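Local coordinates for protein CurH (Lyngbya majuscula, PDB 3KG7) that probably catalyses the dehydration of a beta-hydroxyacyl intermediate during curacin biosynthesis, as the dehydratase domain of a modular polyketide synthase, at residues T152-L162 against L215-W226. Sequence-based numbering, arbitrary orientation.
Sequences TLTEIYASISL and LFDFSSDSGVFW
Ile-156 meets residues 215-226 through both of its branches. Its CD1 sits over one face of the Phe-216 ring in a CH-pi contact, 3.9 Å from the ring centroid, while Thr-152 CG2 lies at the edge of the same ring, 3.7 Å from Phe-216 CE2. The other branch, Ile-156 CG2, packs on Leu-215 CD2 at 4.0 Å. That methyl is shared: with CG anti to the backbone N (chi1 -157°), the Leu-215 side chain reaches the helix, and its CD2 also meets Leu-153 CD2, at 3.7 Å, and the Tyr-157 ring. An alanine here in place of Ile-156 removes both branches, which would probably leave the Phe-216 ring freer to turn and open a gap beside Leu-215 CD2. Farther along, Ile-160 CG2 packs against Val-224 O and comes within 4.2 Å of Trp-226 CD1.

At the helix end the contacts turn to backbone oxygens, with a single weak hydrogen bond across: Ser-161 OG gives it to Gly-223 O at 3.3 Å. Gly-223 CA makes a CA-H...O contact with Ser-159 O, and Ile-160 O lies at the edge of the Phe-225 ring, 3.4 Å from Phe-225 CD1. Tyr-44 joins the two segments from outside, its OH bonding to Phe-225 N and its backbone to Ser-161.

Ser-161, at positive phi, is the C-prime residue of a Schellman motif in which Leu-162 N bonds to Tyr-157 O. A Schellman-terminated helix, 150-159, thus packs against the loop entering strand 225-236, within the double hotdog fold of polyketide synthase dehydratases.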
loop_
_atom_site.group_PDB
_atom_site.type_symbol
_atom_site.label_atom_id
_atom_site.label_comp_id
_atom_site.label_asym_id
_atom_site.label_seq_id
_atom_site.Cartn_x
_atom_site.Cartn_y
_atom_site.Cartn_z
ATOM N N THR C 152 41.352 -17.403 11.012
ATOM C CA THR C 152 41.996 -16.132 11.342
ATOM C C THR C 152 41.012 -14.973 11.189
ATOM O O THR C 152 41.023 -14.036 11.993
ATOM C CB THR C 152 43.246 -15.879 10.469
ATOM O OG1 THR C 152 43.789 -17.129 10.026
ATOM C CG2 THR C 152 44.312 -15.126 11.262
ATOM N N LEU C 153 40.156 -15.061 10.169
ATOM C CA LEU C 153 39.134 -14.052 9.909
ATOM C C LEU C 153 37.985 -14.138 10.912
ATOM O O LEU C 153 37.489 -13.108 11.383
ATOM C CB LEU C 153 38.570 -14.196 8.484
ATOM C CG LEU C 153 39.464 -14.002 7.252
ATOM C CD1 LEU C 153 38.713 -14.430 6.001
ATOM C CD2 LEU C 153 39.928 -12.560 7.121
ATOM N N THR C 154 37.560 -15.365 11.221
ATOM C CA THR C 154 36.453 -15.605 12.158
ATOM C C THR C 154 36.763 -14.979 13.517
ATOM O O THR C 154 35.877 -14.442 14.180
ATOM C CB THR C 154 36.152 -17.123 12.348
ATOM O OG1 THR C 154 36.240 -17.804 11.085
ATOM C CG2 THR C 154 34.746 -17.332 12.928
ATOM N N GLU C 155 38.029 -15.044 13.910
ATOM C CA GLU C 155 38.471 -14.468 15.174
ATOM C C GLU C 155 38.397 -12.944 15.156
ATOM O O GLU C 155 37.998 -12.330 16.145
ATOM C CB GLU C 155 39.873 -14.964 15.536
ATOM C CG GLU C 155 39.870 -16.366 16.154
ATOM C CD GLU C 155 41.232 -17.052 16.063
ATOM O OE1 GLU C 155 41.702 -17.297 14.925
ATOM O OE2 GLU C 155 41.827 -17.359 17.126
ATOM N N ILE C 156 38.761 -12.341 14.026
ATOM C CA ILE C 156 38.686 -10.891 13.879
ATOM C C ILE C 156 37.244 -10.413 14.043
ATOM O O ILE C 156 36.983 -9.456 14.778
ATOM C CB ILE C 156 39.319 -10.422 12.545
ATOM C CG1 ILE C 156 40.807 -10.122 12.763
ATOM C CG2 ILE C 156 38.588 -9.195 11.967
ATOM C CD1 ILE C 156 41.577 -9.829 11.488
ATOM N N TYR C 157 36.316 -11.099 13.379
ATOM C CA TYR C 157 34.897 -10.778 13.488
ATOM C C TYR C 157 34.403 -10.955 14.915
ATOM O O TYR C 157 33.724 -10.080 15.450
ATOM C CB TYR C 157 34.075 -11.649 12.548
ATOM C CG TYR C 157 34.511 -11.585 11.105
ATOM C CD1 TYR C 157 35.003 -10.372 10.532
ATOM C CD2 TYR C 157 34.411 -12.725 10.296
ATOM C CE1 TYR C 157 35.404 -10.312 9.193
ATOM C CE2 TYR C 157 34.794 -12.675 8.952
ATOM C CZ TYR C 157 35.297 -11.464 8.411
ATOM O OH TYR C 157 35.684 -11.423 7.093
ATOM N N ALA C 158 34.759 -12.083 15.527
ATOM C CA ALA C 158 34.397 -12.360 16.915
ATOM C C ALA C 158 34.921 -11.273 17.846
ATOM O O ALA C 158 34.309 -10.985 18.879
ATOM C CB ALA C 158 34.908 -13.725 17.342
ATOM N N SER C 159 36.041 -10.665 17.452
ATOM C CA SER C 159 36.698 -9.613 18.224
ATOM C C SER C 159 35.956 -8.283 18.165
ATOM O O SER C 159 36.173 -7.401 19.007
ATOM C CB SER C 159 38.128 -9.426 17.728
ATOM O OG SER C 159 38.922 -10.568 18.026
ATOM N N ILE C 160 35.091 -8.143 17.169
ATOM C CA ILE C 160 34.222 -6.984 17.076
ATOM C C ILE C 160 32.764 -7.405 17.284
ATOM O O ILE C 160 31.834 -6.752 16.803
ATOM C CB ILE C 160 34.449 -6.218 15.759
ATOM C CG1 ILE C 160 34.395 -7.179 14.556
ATOM C CG2 ILE C 160 35.821 -5.494 15.827
ATOM C CD1 ILE C 160 34.117 -6.521 13.210
ATOM N N SER C 161 32.590 -8.502 18.026
ATOM C CA SER C 161 31.272 -9.072 18.380
ATOM C C SER C 161 30.403 -9.476 17.191
ATOM O O SER C 161 29.180 -9.350 17.239
ATOM C CB SER C 161 30.488 -8.138 19.316
ATOM O OG SER C 161 30.846 -8.341 20.670
ATOM N N LEU C 162 31.042 -9.968 16.132
ATOM C CA LEU C 162 30.341 -10.422 14.928
ATOM C C LEU C 162 30.567 -11.919 14.723
ATOM O O LEU C 162 31.708 -12.391 14.779
ATOM C CB LEU C 162 30.806 -9.634 13.694
ATOM C CG LEU C 162 30.363 -10.051 12.271
ATOM C CD1 LEU C 162 28.829 -10.011 12.062
ATOM C CD2 LEU C 162 31.060 -9.203 11.189
ATOM N N LEU C 215 42.653 -5.702 7.232
ATOM C CA LEU C 215 41.589 -6.159 8.132
ATOM C C LEU C 215 42.097 -6.499 9.544
ATOM O O LEU C 215 41.323 -6.523 10.500
ATOM C CB LEU C 215 40.822 -7.339 7.519
ATOM C CG LEU C 215 39.394 -7.582 8.029
ATOM C CD1 LEU C 215 38.369 -6.781 7.215
ATOM C CD2 LEU C 215 39.057 -9.065 8.006
ATOM N N PHE C 216 43.397 -6.749 9.669
ATOM C CA PHE C 216 44.024 -6.993 10.973
ATOM C C PHE C 216 44.253 -5.689 11.746
ATOM O O PHE C 216 44.766 -5.705 12.869
ATOM C CB PHE C 216 45.349 -7.754 10.799
ATOM C CG PHE C 216 45.183 -9.146 10.240
ATOM C CD1 PHE C 216 45.151 -9.363 8.863
ATOM C CD2 PHE C 216 45.057 -10.240 11.091
ATOM C CE1 PHE C 216 44.991 -10.648 8.343
ATOM C CE2 PHE C 216 44.899 -11.530 10.580
ATOM C CZ PHE C 216 44.866 -11.733 9.203
ATOM N N ASP C 217 43.856 -4.572 11.137
ATOM C CA ASP C 217 44.115 -3.231 11.658
ATOM C C ASP C 217 42.911 -2.703 12.433
ATOM O O ASP C 217 43.069 -1.958 13.405
ATOM C CB ASP C 217 44.441 -2.287 10.496
ATOM C CG ASP C 217 45.533 -1.286 10.826
ATOM O OD1 ASP C 217 45.565 -0.766 11.962
ATOM O OD2 ASP C 217 46.355 -1.009 9.928
ATOM N N PHE C 218 41.717 -3.087 11.977
ATOM C CA PHE C 218 40.443 -2.726 12.604
ATOM C C PHE C 218 40.478 -3.059 14.105
ATOM O O PHE C 218 40.116 -4.172 14.502
ATOM C CB PHE C 218 39.284 -3.491 11.930
ATOM C CG PHE C 218 38.996 -3.075 10.495
ATOM C CD1 PHE C 218 37.715 -2.668 10.124
ATOM C CD2 PHE C 218 39.987 -3.118 9.511
ATOM C CE1 PHE C 218 37.433 -2.296 8.805
ATOM C CE2 PHE C 218 39.708 -2.743 8.187
ATOM C CZ PHE C 218 38.433 -2.332 7.839
ATOM N N SER C 219 40.916 -2.097 14.924
ATOM C CA SER C 219 41.201 -2.332 16.355
ATOM C C SER C 219 40.214 -3.306 17.005
ATOM O O SER C 219 39.015 -3.023 17.121
ATOM C CB SER C 219 41.276 -1.017 17.141
ATOM O OG SER C 219 39.983 -0.505 17.418
ATOM N N SER C 220 40.744 -4.455 17.421
ATOM C CA SER C 220 39.925 -5.580 17.855
ATOM C C SER C 220 39.593 -5.553 19.343
ATOM O O SER C 220 38.440 -5.755 19.724
ATOM C CB SER C 220 40.618 -6.900 17.494
ATOM O OG SER C 220 41.915 -6.976 18.059
ATOM N N ASP C 221 40.604 -5.267 20.164
ATOM C CA ASP C 221 40.576 -5.513 21.613
ATOM C C ASP C 221 39.538 -4.737 22.443
ATOM O O ASP C 221 39.644 -4.680 23.671
ATOM C CB ASP C 221 41.983 -5.310 22.202
ATOM C CG ASP C 221 43.011 -6.265 21.616
ATOM O OD1 ASP C 221 43.337 -6.138 20.413
ATOM O OD2 ASP C 221 43.507 -7.134 22.366
ATOM N N SER C 222 38.534 -4.163 21.788
ATOM C CA SER C 222 37.495 -3.405 22.488
ATOM C C SER C 222 36.155 -4.149 22.582
ATOM O O SER C 222 35.407 -3.972 23.546
ATOM C CB SER C 222 37.306 -2.041 21.824
ATOM O OG SER C 222 38.533 -1.331 21.790
ATOM N N GLY C 223 35.871 -4.978 21.577
ATOM C CA GLY C 223 34.606 -5.710 21.453
ATOM C C GLY C 223 33.561 -4.952 20.653
ATOM O O GLY C 223 32.566 -5.529 20.206
ATOM N N VAL C 224 33.802 -3.655 20.474
ATOM C CA VAL C 224 32.884 -2.735 19.805
ATOM C C VAL C 224 32.781 -3.045 18.314
ATOM O O VAL C 224 33.792 -3.253 17.646
ATOM C CB VAL C 224 33.325 -1.260 20.029
ATOM C CG1 VAL C 224 32.586 -0.296 19.097
ATOM C CG2 VAL C 224 33.128 -0.859 21.496
ATOM N N PHE C 225 31.547 -3.067 17.810
ATOM C CA PHE C 225 31.239 -3.406 16.413
ATOM C C PHE C 225 31.464 -2.242 15.446
ATOM O O PHE C 225 31.282 -1.076 15.806
ATOM C CB PHE C 225 29.782 -3.889 16.322
ATOM C CG PHE C 225 29.351 -4.331 14.949
ATOM C CD1 PHE C 225 30.007 -5.373 14.290
ATOM C CD2 PHE C 225 28.247 -3.735 14.334
ATOM C CE1 PHE C 225 29.585 -5.791 13.017
ATOM C CE2 PHE C 225 27.815 -4.146 13.070
ATOM C CZ PHE C 225 28.484 -5.174 12.408
ATOM N N TRP C 226 31.871 -2.577 14.222
ATOM C CA TRP C 226 31.955 -1.621 13.111
ATOM C C TRP C 226 30.703 -1.738 12.234
ATOM O O TRP C 226 30.623 -2.629 11.381
ATOM C CB TRP C 226 33.189 -1.901 12.245
ATOM C CG TRP C 226 34.515 -1.410 12.769
ATOM C CD1 TRP C 226 35.496 -2.168 13.346
ATOM C CD2 TRP C 226 35.025 -0.068 12.720
ATOM N NE1 TRP C 226 36.577 -1.382 13.677
ATOM C CE2 TRP C 226 36.315 -0.090 13.303
ATOM C CE3 TRP C 226 34.515 1.150 12.251
ATOM C CZ2 TRP C 226 37.105 1.064 13.429
ATOM C CZ3 TRP C 226 35.305 2.300 12.376
ATOM C CH2 TRP C 226 36.584 2.245 12.962
#